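Local structure of serine protease inhibitor 4, isoform B (Drosophila melanogaster, 4P0O) at residues S37-Q42 / K368-F373; A46-G51 / L163-A168; Q89-A94 / I169-T174. The protein probably inhibits serine-type and cysteine-type endopeptidases as a serpin. All blocks are in the same frame, centred on the assembly; numbering follows the deposited sequence.

Interaction 1 (S37-Q42 / K368-F373); sequences SPFSIQ and KDLPLF
With chi1 at 171°, Ser37 carries its OG opposite the backbone N and into reach of Leu372 O, while Phe39, also extended (chi1 -179°), brings its ring alongside the Leu372 side chain. This is the start of helix B of the serpin fold, in what is by family analogy the shutter region, meeting a sheet B strand where its chain turns a corner. Ser37 OG has two tasks: it donates to Leu372 O at 2.7 Å, nearly in line with the carbonyl (165° at the oxygen), and as N-cap it accepts from Ser40 N at 3.1 Å. One hydroxyl thus caps the start of the helix and ties it to the strand. The backbone N of Ser37 bonds to His318. Ser37 CB rests over one face of the Phe373 ring, offset toward its rim. Pro38 packs its ring on Pro371, CG to CB 4.3 Å, with helix 6-28 touching both prolines. Pro371 O is buried here without a polar partner, bordered by carbon from Pro38 and Phe39. Leu372 and Phe373 form a classic beta bulge opposite Leu364. Leu372 CD2 comes obliquely to the Phe39 ring, 4.1 Å from CG.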
loop_
_atom_site.group_PDB
_atom_site.type_symbol
_atom_site.label_atom_id
_atom_site.label_comp_id
_atom_site.label_asym_id
_atom_site.label_seq_id
_atom_site.Cartn_x
_atom_site.Cartn_y
_atom_site.Cartn_z
ATOM N N SER A 37 0.946 1.357 -0.272
ATOM C CA SER A 37 -0.298 0.604 -0.163
ATOM C C SER A 37 0.017 -0.883 -0.178
ATOM O O SER A 37 0.268 -1.461 -1.240
ATOM C CB SER A 37 -1.255 0.946 -1.293
ATOM O OG SER A 37 -2.373 0.049 -1.265
ATOM N N PRO A 38 0.016 -1.515 1.001
ATOM C CA PRO A 38 0.245 -2.967 1.004
ATOM C C PRO A 38 -0.826 -3.734 0.231
ATOM O O PRO A 38 -0.535 -4.762 -0.361
ATOM C CB PRO A 38 0.197 -3.338 2.484
ATOM C CG PRO A 38 -0.459 -2.198 3.173
ATOM C CD PRO A 38 -0.188 -0.971 2.352
ATOM N N PHE A 39 -2.053 -3.229 0.254
ATOM C CA PHE A 39 -3.143 -3.841 -0.514
ATOM C C PHE A 39 -2.848 -3.852 -2.010
ATOM O O PHE A 39 -3.089 -4.858 -2.708
ATOM C CB PHE A 39 -4.462 -3.109 -0.249
ATOM C CG PHE A 39 -5.624 -3.697 -0.993
ATOM C CD1 PHE A 39 -6.223 -4.845 -0.553
ATOM C CD2 PHE A 39 -6.088 -3.112 -2.161
ATOM C CE1 PHE A 39 -7.280 -5.410 -1.247
ATOM C CE2 PHE A 39 -7.150 -3.680 -2.862
ATOM C CZ PHE A 39 -7.745 -4.817 -2.399
ATOM N N SER A 40 -2.316 -2.742 -2.511
ATOM C CA SER A 40 -1.959 -2.640 -3.920
ATOM C C SER A 40 -0.876 -3.653 -4.283
ATOM O O SER A 40 -0.970 -4.347 -5.303
ATOM C CB SER A 40 -1.500 -1.230 -4.247
ATOM O OG SER A 40 -1.071 -1.112 -5.596
ATOM N N ILE A 41 0.146 -3.746 -3.436
ATOM C CA ILE A 41 1.253 -4.652 -3.680
ATOM C C ILE A 41 0.790 -6.113 -3.646
ATOM O O ILE A 41 1.109 -6.896 -4.550
ATOM C CB ILE A 41 2.371 -4.432 -2.652
ATOM C CG1 ILE A 41 2.944 -3.008 -2.817
ATOM C CG2 ILE A 41 3.480 -5.487 -2.800
ATOM C CD1 ILE A 41 3.881 -2.556 -1.685
ATOM N N GLN A 42 0.021 -6.472 -2.625
ATOM C CA GLN A 42 -0.399 -7.849 -2.478
ATOM C C GLN A 42 -1.313 -8.248 -3.639
ATOM O O GLN A 42 -1.219 -9.365 -4.136
ATOM C CB GLN A 42 -1.090 -8.085 -1.131
ATOM C CG GLN A 42 -1.187 -9.554 -0.758
ATOM C CD GLN A 42 -2.134 -9.814 0.394
ATOM O OE1 GLN A 42 -3.288 -9.369 0.387
ATOM N NE2 GLN A 42 -1.652 -10.536 1.401
ATOM N N LYS A 368 -11.241 -1.205 10.718
ATOM C CA LYS A 368 -10.245 -1.243 11.785
ATOM C C LYS A 368 -9.140 -2.298 11.639
ATOM O O LYS A 368 -8.245 -2.330 12.477
ATOM C CB LYS A 368 -10.933 -1.471 13.132
ATOM C CG LYS A 368 -11.896 -0.369 13.548
ATOM C CD LYS A 368 -12.604 -0.713 14.854
ATOM C CE LYS A 368 -11.655 -1.391 15.828
ATOM N NZ LYS A 368 -12.142 -1.434 17.215
ATOM N N ASP A 369 -9.189 -3.163 10.624
ATOM C CA ASP A 369 -8.242 -4.302 10.584
ATOM C C ASP A 369 -7.560 -4.547 9.230
ATOM O O ASP A 369 -6.601 -5.327 9.163
ATOM C CB ASP A 369 -8.947 -5.613 11.053
ATOM C CG ASP A 369 -10.078 -6.076 10.136
ATOM O OD1 ASP A 369 -10.414 -5.400 9.147
ATOM O OD2 ASP A 369 -10.665 -7.152 10.425
ATOM N N LEU A 370 -8.033 -3.896 8.172
ATOM C CA LEU A 370 -7.522 -4.136 6.830
ATOM C C LEU A 370 -6.773 -2.887 6.344
ATOM O O LEU A 370 -7.379 -1.848 6.091
ATOM C CB LEU A 370 -8.658 -4.504 5.883
ATOM C CG LEU A 370 -8.220 -5.151 4.568
ATOM C CD1 LEU A 370 -9.339 -5.978 3.975
ATOM C CD2 LEU A 370 -7.744 -4.116 3.542
ATOM N N PRO A 371 -5.441 -2.981 6.217
ATOM C CA PRO A 371 -4.664 -1.790 5.859
ATOM C C PRO A 371 -4.584 -1.524 4.349
ATOM O O PRO A 371 -4.093 -2.350 3.574
ATOM C CB PRO A 371 -3.274 -2.099 6.431
ATOM C CG PRO A 371 -3.173 -3.580 6.385
ATOM C CD PRO A 371 -4.569 -4.118 6.584
ATOM N N LEU A 372 -5.086 -0.365 3.945
ATOM C CA LEU A 372 -5.026 0.090 2.564
ATOM C C LEU A 372 -3.759 0.912 2.282
ATOM O O LEU A 372 -3.173 0.802 1.209
ATOM C CB LEU A 372 -6.266 0.919 2.235
ATOM C CG LEU A 372 -7.586 0.144 2.377
ATOM C CD1 LEU A 372 -8.758 1.078 2.211
ATOM C CD2 LEU A 372 -7.651 -0.995 1.365
ATOM N N PHE A 373 -3.385 1.750 3.238
ATOM C CA PHE A 373 -2.145 2.546 3.171
ATOM C C PHE A 373 -1.437 2.464 4.513
ATOM O O PHE A 373 -2.093 2.355 5.557
ATOM C CB PHE A 373 -2.435 4.011 2.828
ATOM C CG PHE A 373 -2.920 4.225 1.423
ATOM C CD1 PHE A 373 -4.256 4.060 1.105
ATOM C CD2 PHE A 373 -2.046 4.592 0.423
ATOM C CE1 PHE A 373 -4.705 4.260 -0.196
ATOM C CE2 PHE A 373 -2.487 4.801 -0.872
ATOM C CZ PHE A 373 -3.810 4.631 -1.188
#

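Interaction 2 (A46-G51 / L163-A168); sequences AMARLG and LVLVNA
The flat groups here are the Met47-Ala48 peptide and the Val166-Asn167 peptide, each with a methyl from the opposite segment over one face, where the serpin helix B packs against strand 161-174 of the central sheet A. Leu165 CD1 stands almost directly above Ala48 N, 3.5 Å away, on the helix peptide; Met47 CE lies over the strand peptide, 3.7 Å from Val166 O. The edges of the strand peptides are taken up by sheet bonding, the backbone of Leu165 pairing with Met337 and that of Val166 with Lys96. No hydrogen bond crosses between the segments. Met337 lies on strand 328-341, which is probably the reactive-centre loop itself, inserted between strands 161-174 and 311-324 as in relaxed serpins.

Met47 points its side chain at the strand, and a bend at its last torsion (chi3 -72°) turns CE over the peptide. Leu165 extends toward the helix, its two methyls sharing the work: CD1 also meets Ala48 CB at 3.9 Å, while CD2 faces the thioether. An alanine in place of Leu165 would probably open a gap beneath the Met47-Ala48 peptide and take from Met47 SD its contact with CD2. Leu113 of helix 107-116 and Phe117 pack on Met47 as well. Next along the strand, the Asn167 amide is fixed by hydrogen bonds to Ser40 and Asn95. Met47 SD itself lies 4.2 Å from Leu165 CD2.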
loop_
_atom_site.group_PDB
_atom_site.type_symbol
_atom_site.label_atom_id
_atom_site.label_comp_id
_atom_site.label_asym_id
_atom_site.label_seq_id
_atom_site.Cartn_x
_atom_site.Cartn_y
_atom_site.Cartn_z
ATOM N N ALA A 46 -0.473 -11.101 -6.327
ATOM C CA ALA A 46 -1.405 -12.221 -6.389
ATOM C C ALA A 46 -1.874 -12.473 -7.830
ATOM O O ALA A 46 -2.039 -13.631 -8.229
ATOM C CB ALA A 46 -2.595 -11.978 -5.452
ATOM N N MET A 47 -2.066 -11.409 -8.612
ATOM C CA MET A 47 -2.397 -11.557 -10.027
ATOM C C MET A 47 -1.278 -12.307 -10.755
ATOM O O MET A 47 -1.546 -13.205 -11.535
ATOM C CB MET A 47 -2.645 -10.193 -10.684
ATOM C CG MET A 47 -3.967 -9.544 -10.273
ATOM S SD MET A 47 -4.434 -8.175 -11.356
ATOM C CE MET A 47 -3.240 -6.933 -10.872
ATOM N N ALA A 48 -0.023 -11.966 -10.468
ATOM C CA ALA A 48 1.102 -12.662 -11.093
ATOM C C ALA A 48 1.148 -14.137 -10.666
ATOM O O ALA A 48 1.430 -15.008 -11.481
ATOM C CB ALA A 48 2.415 -11.966 -10.749
ATOM N N ARG A 49 0.878 -14.395 -9.391
ATOM C CA ARG A 49 0.832 -15.747 -8.842
ATOM C C ARG A 49 -0.111 -16.666 -9.599
ATOM O O ARG A 49 0.153 -17.868 -9.701
ATOM C CB ARG A 49 0.424 -15.703 -7.367
ATOM C CG ARG A 49 -0.115 -17.000 -6.784
ATOM C CD ARG A 49 0.927 -18.042 -6.747
ATOM N NE ARG A 49 0.454 -19.276 -6.115
ATOM C CZ ARG A 49 -0.104 -20.306 -6.743
ATOM N NH1 ARG A 49 -0.299 -20.297 -8.059
ATOM N NH2 ARG A 49 -0.431 -21.377 -6.044
ATOM N N LEU A 50 -1.206 -16.120 -10.127
ATOM C CA LEU A 50 -2.156 -16.930 -10.891
ATOM C C LEU A 50 -1.479 -17.648 -12.059
ATOM O O LEU A 50 -1.922 -18.722 -12.470
ATOM C CB LEU A 50 -3.304 -16.078 -11.425
ATOM C CG LEU A 50 -4.175 -15.295 -10.444
ATOM C CD1 LEU A 50 -5.282 -14.570 -11.208
ATOM C CD2 LEU A 50 -4.746 -16.203 -9.351
ATOM N N GLY A 51 -0.417 -17.058 -12.597
ATOM C CA GLY A 51 0.291 -17.631 -13.729
ATOM C C GLY A 51 1.557 -18.373 -13.340
ATOM O O GLY A 51 2.285 -18.852 -14.216
ATOM N N LEU A 163 4.434 -9.023 -20.631
ATOM C CA LEU A 163 3.272 -8.415 -20.007
ATOM C C LEU A 163 3.611 -7.580 -18.786
ATOM O O LEU A 163 4.637 -7.791 -18.135
ATOM C CB LEU A 163 2.252 -9.484 -19.629
ATOM C CG LEU A 163 2.673 -10.557 -18.637
ATOM C CD1 LEU A 163 2.264 -10.167 -17.217
ATOM C CD2 LEU A 163 2.048 -11.888 -19.027
ATOM N N VAL A 164 2.736 -6.616 -18.505
ATOM C CA VAL A 164 2.814 -5.809 -17.301
ATOM C C VAL A 164 1.481 -5.862 -16.591
ATOM O O VAL A 164 0.442 -5.586 -17.193
ATOM C CB VAL A 164 3.183 -4.341 -17.607
ATOM C CG1 VAL A 164 3.188 -3.508 -16.336
ATOM C CG2 VAL A 164 4.520 -4.269 -18.315
ATOM N N LEU A 165 1.531 -6.263 -15.326
ATOM C CA LEU A 165 0.385 -6.263 -14.429
ATOM C C LEU A 165 0.395 -4.993 -13.596
ATOM O O LEU A 165 1.439 -4.629 -13.053
ATOM C CB LEU A 165 0.424 -7.495 -13.523
ATOM C CG LEU A 165 -0.047 -8.786 -14.190
ATOM C CD1 LEU A 165 0.343 -10.011 -13.385
ATOM C CD2 LEU A 165 -1.563 -8.730 -14.370
ATOM N N VAL A 166 -0.752 -4.320 -13.490
ATOM C CA VAL A 166 -0.845 -3.097 -12.699
ATOM C C VAL A 166 -2.080 -3.104 -11.793
ATOM O O VAL A 166 -3.181 -3.471 -12.215
ATOM C CB VAL A 166 -0.895 -1.839 -13.589
ATOM C CG1 VAL A 166 -0.819 -0.571 -12.743
ATOM C CG2 VAL A 166 0.241 -1.847 -14.597
ATOM N N ASN A 167 -1.869 -2.744 -10.536
ATOM C CA ASN A 167 -2.966 -2.376 -9.637
ATOM C C ASN A 167 -2.826 -0.905 -9.295
ATOM O O ASN A 167 -1.714 -0.436 -9.019
ATOM C CB ASN A 167 -2.965 -3.209 -8.357
ATOM C CG ASN A 167 -3.896 -2.633 -7.292
ATOM O OD1 ASN A 167 -3.506 -1.751 -6.521
ATOM N ND2 ASN A 167 -5.144 -3.077 -7.292
ATOM N N ALA A 168 -3.949 -0.199 -9.303
ATOM C CA ALA A 168 -4.016 1.181 -8.862
ATOM C C ALA A 168 -5.109 1.336 -7.807
ATOM O O ALA A 168 -6.144 0.668 -7.878
ATOM C CB ALA A 168 -4.279 2.096 -10.018
#

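Interaction 3 (Q89-A94 / I169-T174); sequences QILRIA and IHFKGT
Arg92 and His170 form an antiparallel hydrogen-bonded pair: Arg92 N gives to His170 O at 2.9 Å, and His170 N gives to Arg92 O at 2.8 Å. A third backbone bond, Lys172 N to Ile90 O at 3.0 Å, carries the pairing past the start of the strand. Ile90 O also accepts from a water that bonds His170 ND1 at 2.8 Å and lies in the plane of the imidazole, while Glu330 holds NE2, so both ring nitrogens have partners. A second water donates to Gln89 O and Lys172 O, bridging the segments where direct pairing has stopped. Arg92 turns its guanidinium back to its own chain, with NH1 bonded to Ser88 O and weakly to Leu91 O. The other face is apolar. Ile90 CG2 lies obliquely at the Phe171 ring, unusually close to CE2 (3.2 Å), and Leu91 CD2 comes to the edge of that ring; Ile93 CG1 and Ile169 CG1 run side by side at 4.0 Å. Both strands belong to the serpin sheet A: helix 71-86 packs on Leu91 and Ile93 through Tyr85, helix 129-143 meets Ala94, and strand 328-341 pairs with the other edge of strand 161-174.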
loop_
_atom_site.group_PDB
_atom_site.type_symbol
_atom_site.label_atom_id
_atom_site.label_comp_id
_atom_site.label_asym_id
_atom_site.label_seq_id
_atom_site.Cartn_x
_atom_site.Cartn_y
_atom_site.Cartn_z
ATOM N N GLN A 89 -17.993 5.496 -2.281
ATOM C CA GLN A 89 -17.929 6.876 -2.719
ATOM C C GLN A 89 -16.509 7.420 -2.518
ATOM O O GLN A 89 -16.180 8.479 -3.030
ATOM C CB GLN A 89 -18.943 7.723 -1.955
ATOM C CG GLN A 89 -20.363 7.151 -2.028
ATOM C CD GLN A 89 -21.393 7.994 -1.289
ATOM O OE1 GLN A 89 -21.323 8.165 -0.068
ATOM N NE2 GLN A 89 -22.358 8.516 -2.030
ATOM N N ILE A 90 -15.685 6.664 -1.793
ATOM C CA ILE A 90 -14.385 7.136 -1.283
ATOM C C ILE A 90 -13.202 6.450 -1.964
ATOM O O ILE A 90 -12.154 7.063 -2.169
ATOM C CB ILE A 90 -14.269 6.875 0.247
ATOM C CG1 ILE A 90 -15.172 7.820 1.024
ATOM C CG2 ILE A 90 -12.815 7.036 0.743
ATOM C CD1 ILE A 90 -15.318 7.428 2.481
ATOM N N LEU A 91 -13.390 5.172 -2.283
ATOM C CA LEU A 91 -12.339 4.298 -2.799
ATOM C C LEU A 91 -12.588 3.863 -4.222
ATOM O O LEU A 91 -13.710 3.499 -4.575
ATOM C CB LEU A 91 -12.235 3.031 -1.948
ATOM C CG LEU A 91 -11.321 2.916 -0.757
ATOM C CD1 LEU A 91 -11.636 1.574 -0.083
ATOM C CD2 LEU A 91 -9.858 3.011 -1.175
ATOM N N ARG A 92 -11.525 3.847 -5.013
ATOM C CA ARG A 92 -11.540 3.317 -6.371
ATOM C C ARG A 92 -10.298 2.478 -6.568
ATOM O O ARG A 92 -9.167 2.975 -6.423
ATOM C CB ARG A 92 -11.579 4.422 -7.420
ATOM C CG ARG A 92 -12.858 5.237 -7.438
ATOM C CD ARG A 92 -13.937 4.578 -8.281
ATOM N NE ARG A 92 -15.150 5.391 -8.298
ATOM C CZ ARG A 92 -16.085 5.364 -7.353
ATOM N NH1 ARG A 92 -15.961 4.557 -6.308
ATOM N NH2 ARG A 92 -17.149 6.146 -7.454
ATOM N N ILE A 93 -10.511 1.215 -6.907
ATOM C CA ILE A 93 -9.423 0.281 -7.167
ATOM C C ILE A 93 -9.550 -0.247 -8.594
ATOM O O ILE A 93 -10.659 -0.514 -9.060
ATOM C CB ILE A 93 -9.452 -0.859 -6.141
ATOM C CG1 ILE A 93 -9.313 -0.264 -4.734
ATOM C CG2 ILE A 93 -8.329 -1.866 -6.408
ATOM C CD1 ILE A 93 -9.608 -1.225 -3.665
ATOM N N ALA A 94 -8.420 -0.375 -9.293
ATOM C CA ALA A 94 -8.431 -0.820 -10.665
ATOM C C ALA A 94 -7.234 -1.690 -10.979
ATOM O O ALA A 94 -6.116 -1.390 -10.569
ATOM C CB ALA A 94 -8.477 0.380 -11.618
ATOM N N ILE A 169 -4.861 2.219 -6.850
ATOM C CA ILE A 169 -5.816 2.524 -5.787
ATOM C C ILE A 169 -5.852 4.020 -5.525
ATOM O O ILE A 169 -4.804 4.686 -5.482
ATOM C CB ILE A 169 -5.476 1.764 -4.489
ATOM C CG1 ILE A 169 -6.451 2.128 -3.364
ATOM C CG2 ILE A 169 -4.011 2.016 -4.058
ATOM C CD1 ILE A 169 -6.329 1.218 -2.156
ATOM N N HIS A 170 -7.065 4.555 -5.384
ATOM C CA HIS A 170 -7.271 5.969 -5.104
ATOM C C HIS A 170 -8.295 6.117 -3.984
ATOM O O HIS A 170 -9.294 5.404 -3.939
ATOM C CB HIS A 170 -7.742 6.733 -6.342
ATOM C CG HIS A 170 -8.019 8.182 -6.081
ATOM N ND1 HIS A 170 -9.271 8.656 -5.748
ATOM C CD2 HIS A 170 -7.190 9.255 -6.055
ATOM C CE1 HIS A 170 -9.203 9.962 -5.550
ATOM N NE2 HIS A 170 -7.949 10.347 -5.727
ATOM N N PHE A 171 -8.010 7.037 -3.079
ATOM C CA PHE A 171 -8.814 7.281 -1.882
ATOM C C PHE A 171 -8.999 8.777 -1.701
ATOM O O PHE A 171 -8.027 9.539 -1.738
ATOM C CB PHE A 171 -8.133 6.685 -0.643
ATOM C CG PHE A 171 -8.777 7.073 0.685
ATOM C CD1 PHE A 171 -8.494 8.283 1.290
ATOM C CD2 PHE A 171 -9.633 6.211 1.336
ATOM C CE1 PHE A 171 -9.067 8.638 2.492
ATOM C CE2 PHE A 171 -10.204 6.564 2.547
ATOM C CZ PHE A 171 -9.922 7.783 3.125
ATOM N N LYS A 172 -10.239 9.201 -1.481
ATOM C CA LYS A 172 -10.492 10.582 -1.115
ATOM C C LYS A 172 -11.630 10.626 -0.118
ATOM O O LYS A 172 -12.775 10.337 -0.448
ATOM C CB LYS A 172 -10.790 11.450 -2.340
ATOM C CG LYS A 172 -10.853 12.929 -1.977
ATOM C CD LYS A 172 -10.686 13.851 -3.163
ATOM C CE LYS A 172 -11.043 15.287 -2.783
ATOM N NZ LYS A 172 -10.644 15.634 -1.384
ATOM N N GLY A 173 -11.289 10.957 1.120
ATOM C CA GLY A 173 -12.249 11.001 2.203
ATOM C C GLY A 173 -12.209 12.306 2.966
ATOM O O GLY A 173 -11.190 12.993 3.029
ATOM N N THR A 174 -13.335 12.615 3.585
ATOM C CA THR A 174 -13.492 13.792 4.420
ATOM C C THR A 174 -13.442 13.338 5.866
ATOM O O THR A 174 -14.020 12.307 6.188
ATOM C CB THR A 174 -14.850 14.484 4.127
ATOM O OG1 THR A 174 -14.892 14.861 2.749
ATOM C CG2 THR A 174 -15.050 15.698 5.000
HETATM O O HOH W 1 -14.362 10.857 -2.776
HETATM O O HOH W 2 -11.736 7.555 -5.092
#

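In the fold
Interactions 1 and 2 are fully buried and share helix 38-49, one at its capped start and the other near its end. Interaction 3 is only partly buried, with water and charged side chains on one face, and it shares strand 161-174 with interaction 2. Their chemistry follows: a single hydroxyl bond amid apolar packing in 1, methyl and thioether contacts alone in 2, backbone pairing with an apolar face and a watered, polar one in 3. The three meet around the helix. Ser40 OG and Asn167 OD1, 2.7 Å apart in a probable hydrogen bond, join 1 to 2, while Phe39 CE2 packs on Ile93 CD1 at 3.6 Å, joining 1 to 3.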